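PDB 3TTY: beta-galactosidase from Bacillus circulans subsp. alkalophilus, which hydrolyses beta-galactosides, releasing terminal galactose residues, by means of a catalytic domain built as a TIM barrel. Local coordinates for residues Val39-Val44 / Thr341-Gln346; Gly13-Glu18 / Glu27-Phe32; Trp330-Val335 / Ala377-Glu382; Asn3-Lys8 / Gln141-His146. All blocks are in the same frame, centred on the assembly; numbering follows the deposited sequence.

Interaction 1 of 4, residues Val39-Val44 / Thr341-Gln346; sequences VATVNV and TVMFFQ. With GLA (alpha-D-galactopyranose), chain H.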
# COMPACT_ATOMS: atom_id res chain seq x y z
N VAL A 39 -39.83 18.72 -0.46
CA VAL A 39 -38.83 19.27 0.46
C VAL A 39 -37.49 19.54 -0.22
O VAL A 39 -37.02 18.75 -1.03
CB VAL A 39 -38.65 18.38 1.71
CG1 VAL A 39 -38.03 17.04 1.34
CG2 VAL A 39 -37.83 19.10 2.76
N ALA A 40 -36.89 20.67 0.09
CA ALA A 40 -35.60 21.03 -0.46
C ALA A 40 -34.64 21.32 0.69
O ALA A 40 -35.00 22.03 1.64
CB ALA A 40 -35.72 22.25 -1.39
N THR A 41 -33.44 20.76 0.61
CA THR A 41 -32.38 21.02 1.57
C THR A 41 -31.41 21.98 0.91
O THR A 41 -30.64 21.60 0.04
CB THR A 41 -31.62 19.72 1.94
OG1 THR A 41 -32.52 18.77 2.54
CG2 THR A 41 -30.46 20.00 2.89
N VAL A 42 -31.45 23.24 1.31
CA VAL A 42 -30.73 24.28 0.58
C VAL A 42 -29.66 24.93 1.43
O VAL A 42 -29.64 24.77 2.65
CB VAL A 42 -31.69 25.36 0.07
CG1 VAL A 42 -32.83 24.71 -0.72
CG2 VAL A 42 -32.24 26.15 1.25
N ASN A 43 -28.75 25.65 0.77
CA ASN A 43 -27.69 26.40 1.43
C ASN A 43 -26.67 25.56 2.21
O ASN A 43 -26.12 26.03 3.22
CB ASN A 43 -28.29 27.44 2.37
CG ASN A 43 -27.28 28.51 2.78
OD1 ASN A 43 -26.60 29.10 1.93
ND2 ASN A 43 -27.18 28.74 4.09
N VAL A 44 -26.43 24.32 1.78
CA VAL A 44 -25.47 23.46 2.49
C VAL A 44 -24.04 23.95 2.27
O VAL A 44 -23.21 23.88 3.18
CB VAL A 44 -25.57 21.99 2.08
CG1 VAL A 44 -24.59 21.14 2.88
CG2 VAL A 44 -26.98 21.47 2.25
N THR A 341 -38.79 10.26 6.50
CA THR A 341 -38.57 11.04 5.29
C THR A 341 -37.80 10.17 4.32
O THR A 341 -37.08 9.25 4.74
CB THR A 341 -37.73 12.32 5.56
OG1 THR A 341 -36.37 11.94 5.83
CG2 THR A 341 -38.26 13.10 6.73
N VAL A 342 -37.95 10.42 3.03
CA VAL A 342 -36.98 9.92 2.07
C VAL A 342 -36.47 11.04 1.17
O VAL A 342 -37.20 11.63 0.38
CB VAL A 342 -37.44 8.65 1.27
CG1 VAL A 342 -38.69 8.03 1.87
CG2 VAL A 342 -37.61 8.95 -0.19
N MET A 343 -35.19 11.36 1.34
CA MET A 343 -34.59 12.50 0.67
C MET A 343 -33.29 12.10 -0.01
O MET A 343 -32.62 11.14 0.41
CB MET A 343 -34.42 13.64 1.66
CG MET A 343 -35.75 14.07 2.24
SD MET A 343 -35.69 15.01 3.78
CE MET A 343 -34.71 16.45 3.34
N PHE A 344 -32.94 12.82 -1.06
CA PHE A 344 -31.83 12.46 -1.94
C PHE A 344 -30.68 13.45 -1.84
O PHE A 344 -30.87 14.63 -1.52
CB PHE A 344 -32.27 12.52 -3.42
CG PHE A 344 -33.34 11.53 -3.80
CD1 PHE A 344 -33.05 10.17 -3.88
CD2 PHE A 344 -34.63 11.97 -4.11
CE1 PHE A 344 -34.03 9.25 -4.24
CE2 PHE A 344 -35.62 11.05 -4.46
CZ PHE A 344 -35.32 9.69 -4.53
N PHE A 345 -29.48 12.96 -2.16
CA PHE A 345 -28.51 13.83 -2.81
C PHE A 345 -28.45 13.38 -4.27
O PHE A 345 -28.27 12.19 -4.53
CB PHE A 345 -27.11 13.73 -2.19
CG PHE A 345 -26.13 14.71 -2.77
CD1 PHE A 345 -25.96 15.97 -2.20
CD2 PHE A 345 -25.41 14.40 -3.91
CE1 PHE A 345 -25.07 16.89 -2.75
CE2 PHE A 345 -24.52 15.31 -4.47
CZ PHE A 345 -24.35 16.56 -3.89
N GLN A 346 -28.66 14.28 -5.23
CA GLN A 346 -29.23 15.61 -5.03
C GLN A 346 -30.33 15.78 -6.08
O GLN A 346 -30.55 14.89 -6.90
CB GLN A 346 -28.16 16.70 -5.18
CG GLN A 346 -27.35 16.64 -6.48
CD GLN A 346 -26.38 17.82 -6.61
OE1 GLN A 346 -26.72 18.95 -6.27
NE2 GLN A 346 -25.16 17.55 -7.11
C1 GLA H . -22.53 12.79 1.52
C2 GLA H . -22.63 14.34 1.56
C3 GLA H . -23.32 14.92 0.31
C4 GLA H . -22.68 14.29 -0.91
C5 GLA H . -22.75 12.76 -0.79
C6 GLA H . -22.16 12.15 -2.07
O1 GLA H . -23.77 12.08 1.69
O2 GLA H . -23.34 14.76 2.71
O3 GLA H . -23.15 16.35 0.23
O4 GLA H . -21.31 14.70 -0.91
O5 GLA H . -21.94 12.34 0.31
O6 GLA H . -22.55 10.77 -2.18
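M343 reaches from one barrel strand across to V39 and T41 of another, and its side chain lies roughly perpendicular to both of theirs. The side chain is extended at chi2 and bends at chi3 (59°), which turns CE back toward the 39-42 strand. M343 CG and V39 CG1 lie 3.9 Å apart, and SD and CE border the same methyl, so V39 CG1 rests against the bend. M343 CE also ends 3.3 Å from T41 OG1, a close contact between a methyl and a hydroxyl oxygen. Methionine suits this place because its flexible, unbranched chain can bridge two strands that are not neighbours, whereas the beta-branched valine and threonine are compact residues well suited to strands.

Farther along 341-346, F345 serves the ligand. Its CG stands anti to the backbone N (chi1 -175°), which carries the ring out from the backbone to the sugar. Galactose lies over one face, with C4 3.8 Å above the plane at its centre, the kind of apolar sugar-to-aromatic contact common in carbohydrate sites. F345 CE1 comes within 3.6 Å of sugar O3. The opposite face rests on Q346 CB, so the ring is held between sugar and protein. E307, E355, R111 and N149 hydrogen-bond the same galactose.

Strand 10-14 lies between strands 39-42 and 339-344 in the closed barrel, giving backbone bonds to V39 and T41. In the barrel interior M304 of strand 303-307 packs on M343, while M306 of that strand and C77 of strand 75-79 pack on T41.

Interaction 2 of 4, residues Gly13-Glu18 / Glu27-Phe32; sequences GDYNPE and EDMRMF
Y15 OH donates a hydrogen bond to D28 OD2 across 2.6 Å. The carboxylate oxygen lies at the ring edge, in its plane, and the phenol meets it on the anti side, 19° out of the carboxylate plane; ring and carboxylate are nearly perpendicular. On the same tyrosine, F32 makes a T-shaped stack: its edge points at the Y15 face, with centroids 5.0 Å apart and planes at 77°. The closest carbons are Y15 CE1 and F32 CZ, 3.6 Å apart. M29, bent at chi2 and chi3, brings CE to 3.4 Å from Y15 OH.

These contacts join segment 13-18, which continues strand 10-14, to helix 22-35, within the first beta-alpha-beta unit of the TIM barrel. Tyrosine suits the junction because one flat side chain offers the helix both an aromatic face and a polar end. M29 and F32 follow D28 by one and four residues, so all three fall on one side of the helix.

Further out, P17 CD covers the other face of the Y15 ring, 3.6 Å above its plane, so the ring is sandwiched between proline and phenylalanine. The trans first torsion of Y15 (chi1 177°) extends the ring from the chain toward the helix. D28 OD1 forms a salt bridge with R348, which probably favours the ionised carboxylate that accepts from Y15. M25 also touches Y15 and P17, and L347 touches F32.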
# COMPACT_ATOMS: atom_id res chain seq x y z
N GLY A 13 -34.74 16.63 -1.29
CA GLY A 13 -33.35 16.48 -0.89
C GLY A 13 -32.47 17.68 -1.18
O GLY A 13 -32.96 18.79 -1.37
N ASP A 14 -31.16 17.44 -1.21
CA ASP A 14 -30.19 18.50 -1.46
C ASP A 14 -30.48 19.18 -2.79
O ASP A 14 -30.66 18.52 -3.82
CB ASP A 14 -28.76 17.96 -1.42
CG ASP A 14 -28.18 17.88 -0.01
OD1 ASP A 14 -28.87 17.38 0.91
OD2 ASP A 14 -27.02 18.30 0.19
N TYR A 15 -30.52 20.50 -2.78
CA TYR A 15 -30.86 21.30 -3.95
C TYR A 15 -29.96 22.52 -3.94
O TYR A 15 -29.82 23.17 -2.91
CB TYR A 15 -32.35 21.70 -3.90
CG TYR A 15 -32.86 22.58 -5.03
CD1 TYR A 15 -32.59 22.28 -6.37
CD2 TYR A 15 -33.64 23.70 -4.76
CE1 TYR A 15 -33.07 23.09 -7.41
CE2 TYR A 15 -34.13 24.52 -5.79
CZ TYR A 15 -33.84 24.20 -7.11
OH TYR A 15 -34.30 25.01 -8.13
N ASN A 16 -29.34 22.82 -5.08
CA ASN A 16 -28.29 23.83 -5.15
C ASN A 16 -28.42 24.76 -6.35
O ASN A 16 -27.55 24.81 -7.22
CB ASN A 16 -26.94 23.13 -5.18
CG ASN A 16 -26.73 22.26 -3.95
OD1 ASN A 16 -26.57 22.78 -2.86
ND2 ASN A 16 -26.75 20.95 -4.13
N PRO A 17 -29.52 25.51 -6.40
CA PRO A 17 -29.82 26.40 -7.52
C PRO A 17 -28.78 27.50 -7.65
O PRO A 17 -28.66 28.06 -8.74
CB PRO A 17 -31.18 26.99 -7.15
CG PRO A 17 -31.24 26.89 -5.64
CD PRO A 17 -30.54 25.59 -5.34
N GLU A 18 -28.04 27.81 -6.59
CA GLU A 18 -27.01 28.84 -6.69
C GLU A 18 -25.86 28.42 -7.62
O GLU A 18 -24.99 29.23 -7.96
CB GLU A 18 -26.49 29.28 -5.30
CG GLU A 18 -25.76 28.19 -4.49
CD GLU A 18 -26.71 27.38 -3.61
OE1 GLU A 18 -26.40 27.22 -2.41
OE2 GLU A 18 -27.77 26.92 -4.12
N GLU A 27 -37.50 25.29 -14.51
CA GLU A 27 -37.57 23.88 -14.87
C GLU A 27 -37.54 22.98 -13.63
O GLU A 27 -38.23 21.97 -13.58
CB GLU A 27 -36.46 23.50 -15.85
CG GLU A 27 -36.77 23.87 -17.28
CD GLU A 27 -38.11 23.33 -17.74
OE1 GLU A 27 -39.06 24.15 -17.86
OE2 GLU A 27 -38.23 22.11 -17.95
N ASP A 28 -36.74 23.34 -12.63
CA ASP A 28 -36.70 22.56 -11.39
C ASP A 28 -38.09 22.47 -10.76
O ASP A 28 -38.56 21.38 -10.47
CB ASP A 28 -35.71 23.15 -10.36
CG ASP A 28 -34.28 23.18 -10.86
OD1 ASP A 28 -33.91 22.35 -11.71
OD2 ASP A 28 -33.53 24.05 -10.38
N MET A 29 -38.72 23.63 -10.54
CA MET A 29 -40.05 23.66 -9.92
C MET A 29 -41.02 22.78 -10.70
O MET A 29 -41.78 22.00 -10.12
CB MET A 29 -40.62 25.08 -9.84
CG MET A 29 -39.82 26.07 -8.98
SD MET A 29 -39.40 25.44 -7.33
CE MET A 29 -37.69 24.99 -7.60
N ARG A 30 -41.00 22.93 -12.03
CA ARG A 30 -41.90 22.18 -12.89
C ARG A 30 -41.68 20.68 -12.70
O ARG A 30 -42.64 19.93 -12.49
CB ARG A 30 -41.75 22.58 -14.37
CG ARG A 30 -42.69 21.83 -15.31
CD ARG A 30 -42.46 22.16 -16.80
NE ARG A 30 -41.19 21.60 -17.28
CZ ARG A 30 -41.02 20.32 -17.61
NH1 ARG A 30 -42.03 19.46 -17.52
NH2 ARG A 30 -39.83 19.90 -18.03
N MET A 31 -40.43 20.25 -12.76
CA MET A 31 -40.11 18.82 -12.59
C MET A 31 -40.32 18.31 -11.15
O MET A 31 -40.75 17.17 -10.96
CB MET A 31 -38.70 18.50 -13.13
CG MET A 31 -38.65 18.46 -14.67
SD MET A 31 -37.06 18.15 -15.49
CE MET A 31 -36.40 19.81 -15.59
N PHE A 32 -40.06 19.16 -10.15
CA PHE A 32 -40.29 18.77 -8.76
C PHE A 32 -41.78 18.47 -8.55
O PHE A 32 -42.14 17.53 -7.85
CB PHE A 32 -39.81 19.85 -7.76
CG PHE A 32 -38.29 20.04 -7.74
CD1 PHE A 32 -37.45 19.17 -8.41
CD2 PHE A 32 -37.73 21.11 -7.05
CE1 PHE A 32 -36.07 19.35 -8.39
CE2 PHE A 32 -36.35 21.30 -7.03
CZ PHE A 32 -35.52 20.42 -7.70

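Interaction 3 of 4, residues Trp330-Val335 / Ala377-Glu382; sequences WSYQAV and AELGKE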
# COMPACT_ATOMS: atom_id res chain seq x y z
N TRP A 330 -34.93 0.29 -1.71
CA TRP A 330 -34.04 0.81 -0.67
C TRP A 330 -34.59 2.03 0.08
O TRP A 330 -34.16 2.31 1.21
CB TRP A 330 -32.66 1.12 -1.26
CG TRP A 330 -31.92 -0.10 -1.69
CD1 TRP A 330 -32.37 -1.38 -1.64
CD2 TRP A 330 -30.59 -0.16 -2.23
NE1 TRP A 330 -31.41 -2.24 -2.11
CE2 TRP A 330 -30.30 -1.52 -2.48
CE3 TRP A 330 -29.61 0.80 -2.53
CZ2 TRP A 330 -29.09 -1.95 -3.02
CZ3 TRP A 330 -28.40 0.38 -3.07
CH2 TRP A 330 -28.15 -0.99 -3.31
N SER A 331 -35.51 2.75 -0.55
CA SER A 331 -36.23 3.84 0.13
C SER A 331 -37.21 3.29 1.16
O SER A 331 -37.25 3.75 2.29
CB SER A 331 -36.99 4.74 -0.87
OG SER A 331 -36.13 5.30 -1.84
N TYR A 332 -38.03 2.31 0.76
CA TYR A 332 -38.95 1.69 1.71
C TYR A 332 -38.23 0.85 2.76
O TYR A 332 -38.76 0.64 3.86
CB TYR A 332 -40.02 0.87 1.00
CG TYR A 332 -41.09 1.72 0.35
CD1 TYR A 332 -41.87 2.59 1.11
CD2 TYR A 332 -41.31 1.66 -1.02
CE1 TYR A 332 -42.84 3.38 0.52
CE2 TYR A 332 -42.28 2.45 -1.61
CZ TYR A 332 -43.03 3.31 -0.84
OH TYR A 332 -44.00 4.08 -1.43
N GLN A 333 -37.03 0.38 2.44
CA GLN A 333 -36.24 -0.30 3.45
C GLN A 333 -35.92 0.68 4.58
O GLN A 333 -36.01 0.32 5.76
CB GLN A 333 -34.97 -0.93 2.88
CG GLN A 333 -34.32 -1.94 3.84
CD GLN A 333 -32.96 -2.39 3.37
OE1 GLN A 333 -32.20 -1.62 2.77
NE2 GLN A 333 -32.63 -3.66 3.64
N ALA A 334 -35.55 1.90 4.23
CA ALA A 334 -35.31 2.93 5.24
C ALA A 334 -36.57 3.18 6.06
O ALA A 334 -36.53 3.17 7.30
CB ALA A 334 -34.83 4.20 4.60
N VAL A 335 -37.69 3.39 5.38
CA VAL A 335 -38.94 3.66 6.08
C VAL A 335 -39.28 2.53 7.04
O VAL A 335 -39.70 2.76 8.18
CB VAL A 335 -40.10 3.88 5.09
CG1 VAL A 335 -41.40 4.13 5.85
CG2 VAL A 335 -39.77 5.04 4.14
N ALA A 377 -40.48 9.67 -9.78
CA ALA A 377 -41.83 10.20 -9.86
C ALA A 377 -42.80 9.21 -9.26
O ALA A 377 -43.68 9.58 -8.48
CB ALA A 377 -42.22 10.52 -11.31
N GLU A 378 -42.62 7.95 -9.61
CA GLU A 378 -43.49 6.88 -9.14
C GLU A 378 -43.49 6.81 -7.62
O GLU A 378 -44.55 6.73 -7.00
CB GLU A 378 -43.04 5.53 -9.74
CG GLU A 378 -43.84 4.33 -9.25
CD GLU A 378 -43.15 2.98 -9.53
OE1 GLU A 378 -43.87 1.95 -9.60
OE2 GLU A 378 -41.90 2.93 -9.66
N LEU A 379 -42.30 6.84 -7.01
CA LEU A 379 -42.17 6.80 -5.56
C LEU A 379 -42.80 8.05 -4.98
O LEU A 379 -43.55 7.98 -4.00
CB LEU A 379 -40.70 6.76 -5.17
CG LEU A 379 -40.24 6.10 -3.88
CD1 LEU A 379 -38.92 6.75 -3.45
CD2 LEU A 379 -41.27 6.16 -2.77
N GLY A 380 -42.49 9.19 -5.58
CA GLY A 380 -43.09 10.45 -5.17
C GLY A 380 -44.61 10.33 -5.05
O GLY A 380 -45.21 10.82 -4.09
N LYS A 381 -45.23 9.69 -6.04
CA LYS A 381 -46.68 9.51 -6.03
C LYS A 381 -47.18 8.65 -4.85
O LYS A 381 -48.11 9.04 -4.15
CB LYS A 381 -47.17 8.94 -7.36
CG LYS A 381 -48.69 8.94 -7.54
CD LYS A 381 -49.05 8.75 -9.02
CE LYS A 381 -50.56 8.70 -9.25
NZ LYS A 381 -50.88 8.60 -10.71
N GLU A 382 -46.57 7.49 -4.65
CA GLU A 382 -46.91 6.63 -3.51
C GLU A 382 -46.77 7.38 -2.17
O GLU A 382 -47.65 7.31 -1.31
CB GLU A 382 -46.04 5.37 -3.51
CG GLU A 382 -46.26 4.49 -4.73
CD GLU A 382 -45.31 3.31 -4.79
OE1 GLU A 382 -44.31 3.31 -4.05
OE2 GLU A 382 -45.56 2.39 -5.60
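Between the two segments the polar link is Y332 OH donating to E382 OE1 over 2.7 Å. The oxygen sits at the ring edge, in its plane, and is approached on its anti side, 29° out of the carboxylate plane. The glutamate chain is extended beyond CG, and its OE2 forms a salt bridge with R328, so the carboxylate is held by two partners of helix 326-336.

The van der Waals contacts centre on L379, whose two methyls divide the work. CD2 lies 3.9 Å from Y332 CZ, where the leucine and the tyrosine point oppositely and overlap along their flanks, while CD1 packs 3.5 Å from S331 OG. That hydroxyl is engaged by M327 O of its own helix and by Q308 NE2, which lets a small polar residue sit against a leucine. Putting an alanine at Y332 would probably leave L379 CD2 beside a gap and take the tyrosine hydroxyl from E382 OE1, leaving that carboxylate to its remaining partners such as R328.

The axes of helical segments 330-335 and 377-382 approach to 12.3 Å, with their directions 31° apart, a spacing that the long tyrosine can bridge. Both helices lie outside the barrel against strand 339-344, which follows the first and precedes the second: V342 of that strand touches both V335 and L379.

Interaction 4 of 4, residues Asn3-Lys8 / Gln141-His146; sequences NEKFPK and QIVMWH
At the bottom of the TIM barrel, where the strands begin, the N-terminal segment lays N3, K5 and F6 against V143 of strand 142-146. N3 ND2 donates to V143 O over 2.8 Å with an N-H...O angle of 155°, and the oxygen lies close to the amide plane of N3. From the V143 side the donor comes at a C=O...N angle of 110°, well to the side of the carbonyl.

The other end of the same amide shapes the turn: N3 OD1 accepts from K5 N at 3.2 Å, an Asx turn within the type I beta turn from N3 to F6. Asparagine suits the place because it offers a donor and an acceptor at once. A leucine here would probably cost V143 O this donor and leave K5 N without its acceptor, so that the turn could shift.

V143 CG1 meets the aliphatic part of K5, 3.9 Å from CD, and lies 4.2 Å from F6 CD2. K5 NZ reaches P140 O, and a water that donates to I142 O is only weakly held by it. F6 stacks on W10 and touches V39, so the N-terminal segment probably covers the bottom of the barrel, the end opposite the active site, as N-terminal extensions do in some beta/alpha barrels.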
# COMPACT_ATOMS: atom_id res chain seq x y z
N ASN A 3 -42.17 17.08 12.03
CA ASN A 3 -42.72 18.42 12.05
C ASN A 3 -44.20 18.41 11.67
O ASN A 3 -44.57 18.02 10.56
CB ASN A 3 -41.94 19.34 11.11
CG ASN A 3 -42.17 20.81 11.42
OD1 ASN A 3 -43.30 21.23 11.68
ND2 ASN A 3 -41.09 21.58 11.42
N GLU A 4 -45.04 18.83 12.60
CA GLU A 4 -46.49 18.74 12.44
C GLU A 4 -47.01 19.50 11.21
O GLU A 4 -48.11 19.22 10.74
CB GLU A 4 -47.20 19.25 13.69
CG GLU A 4 -46.90 18.43 14.95
CD GLU A 4 -47.41 16.99 14.87
OE1 GLU A 4 -48.50 16.77 14.29
OE2 GLU A 4 -46.73 16.09 15.41
N LYS A 5 -46.25 20.45 10.70
CA LYS A 5 -46.79 21.25 9.61
C LYS A 5 -46.62 20.56 8.25
O LYS A 5 -47.02 21.09 7.21
CB LYS A 5 -46.22 22.67 9.63
CG LYS A 5 -44.71 22.76 9.49
CD LYS A 5 -44.26 24.21 9.24
CE LYS A 5 -44.43 25.06 10.47
NZ LYS A 5 -43.99 26.46 10.20
N PHE A 6 -46.06 19.36 8.27
CA PHE A 6 -45.62 18.66 7.06
C PHE A 6 -45.88 17.19 7.32
O PHE A 6 -44.94 16.44 7.58
CB PHE A 6 -44.12 18.95 6.85
CG PHE A 6 -43.56 18.51 5.52
CD1 PHE A 6 -44.34 17.84 4.59
CD2 PHE A 6 -42.23 18.78 5.21
CE1 PHE A 6 -43.79 17.44 3.36
CE2 PHE A 6 -41.67 18.38 3.99
CZ PHE A 6 -42.45 17.71 3.07
N PRO A 7 -47.16 16.78 7.27
CA PRO A 7 -47.64 15.49 7.79
C PRO A 7 -47.61 14.34 6.79
O PRO A 7 -48.61 13.65 6.60
CB PRO A 7 -49.08 15.81 8.20
CG PRO A 7 -49.53 16.81 7.15
CD PRO A 7 -48.27 17.58 6.72
N LYS A 8 -46.46 14.12 6.17
CA LYS A 8 -46.26 12.97 5.30
C LYS A 8 -44.80 12.57 5.37
O LYS A 8 -44.00 13.20 6.07
CB LYS A 8 -46.68 13.26 3.84
CG LYS A 8 -46.07 14.54 3.24
CD LYS A 8 -46.53 14.79 1.80
CE LYS A 8 -46.05 13.68 0.84
NZ LYS A 8 -44.59 13.78 0.52
N GLN A 141 -42.03 28.23 5.99
CA GLN A 141 -41.70 27.04 5.22
C GLN A 141 -40.59 26.19 5.83
O GLN A 141 -40.47 24.99 5.53
CB GLN A 141 -41.32 27.41 3.79
CG GLN A 141 -42.47 27.88 2.94
CD GLN A 141 -43.59 26.87 2.89
OE1 GLN A 141 -44.61 27.02 3.56
NE2 GLN A 141 -43.40 25.81 2.09
N ILE A 142 -39.76 26.80 6.67
CA ILE A 142 -38.62 26.11 7.26
C ILE A 142 -39.07 25.09 8.30
O ILE A 142 -39.59 25.45 9.35
CB ILE A 142 -37.65 27.10 7.92
CG1 ILE A 142 -37.20 28.15 6.89
CG2 ILE A 142 -36.47 26.36 8.50
CD1 ILE A 142 -36.29 29.21 7.47
N VAL A 143 -38.84 23.82 8.01
CA VAL A 143 -39.35 22.75 8.85
C VAL A 143 -38.23 22.06 9.62
O VAL A 143 -38.50 21.21 10.48
CB VAL A 143 -40.07 21.69 7.99
CG1 VAL A 143 -41.43 22.21 7.49
CG2 VAL A 143 -39.19 21.28 6.81
N MET A 144 -36.99 22.40 9.30
CA MET A 144 -35.83 21.70 9.86
C MET A 144 -34.56 22.50 9.62
O MET A 144 -34.39 23.08 8.54
CB MET A 144 -35.72 20.31 9.22
CG MET A 144 -34.58 19.45 9.73
SD MET A 144 -34.75 18.87 11.45
CE MET A 144 -36.34 18.05 11.41
N TRP A 145 -33.68 22.56 10.62
CA TRP A 145 -32.34 23.12 10.45
C TRP A 145 -31.34 21.99 10.22
O TRP A 145 -31.37 20.97 10.91
CB TRP A 145 -31.89 23.93 11.68
CG TRP A 145 -32.53 25.29 11.83
CD1 TRP A 145 -33.51 25.62 12.70
CD2 TRP A 145 -32.22 26.48 11.09
NE1 TRP A 145 -33.85 26.95 12.56
CE2 TRP A 145 -33.07 27.50 11.57
CE3 TRP A 145 -31.33 26.79 10.07
CZ2 TRP A 145 -33.05 28.79 11.07
CZ3 TRP A 145 -31.31 28.07 9.56
CH2 TRP A 145 -32.16 29.06 10.07
N HIS A 146 -30.45 22.20 9.26
CA HIS A 146 -29.45 21.22 8.86
C HIS A 146 -28.08 21.84 9.18
O HIS A 146 -27.49 22.55 8.35
CB HIS A 146 -29.67 20.93 7.36
CG HIS A 146 -28.65 20.03 6.72
ND1 HIS A 146 -27.29 20.20 6.87
CD2 HIS A 146 -28.81 19.00 5.85
CE1 HIS A 146 -26.65 19.30 6.14
NE2 HIS A 146 -27.54 18.56 5.51
O HOH W 1 -40.82 27.86 10.21

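In the fold
All four contacts belong to the TIM-barrel part of the chain, and interaction 1 is their hub. Interaction 2, about 10 Å away between centres, adjoins it through strand 10-14, where T41 N lies 2.8 Å from G13 O and F344 O 2.8 Å from D14 N, both probable hydrogen bonds. Interaction 4, its centre about 12 Å from that of interaction 1, meets it through F6 on V39 at the bottom of the barrel and H146 on T41 higher up. Interaction 3, with centres about 15 Å apart, packs on the outer side of strand 339-344 through V342. F345 carries interaction 1 to the galactose pocket; the Y15 side chain of interaction 2 stays about 11 Å from the sugar.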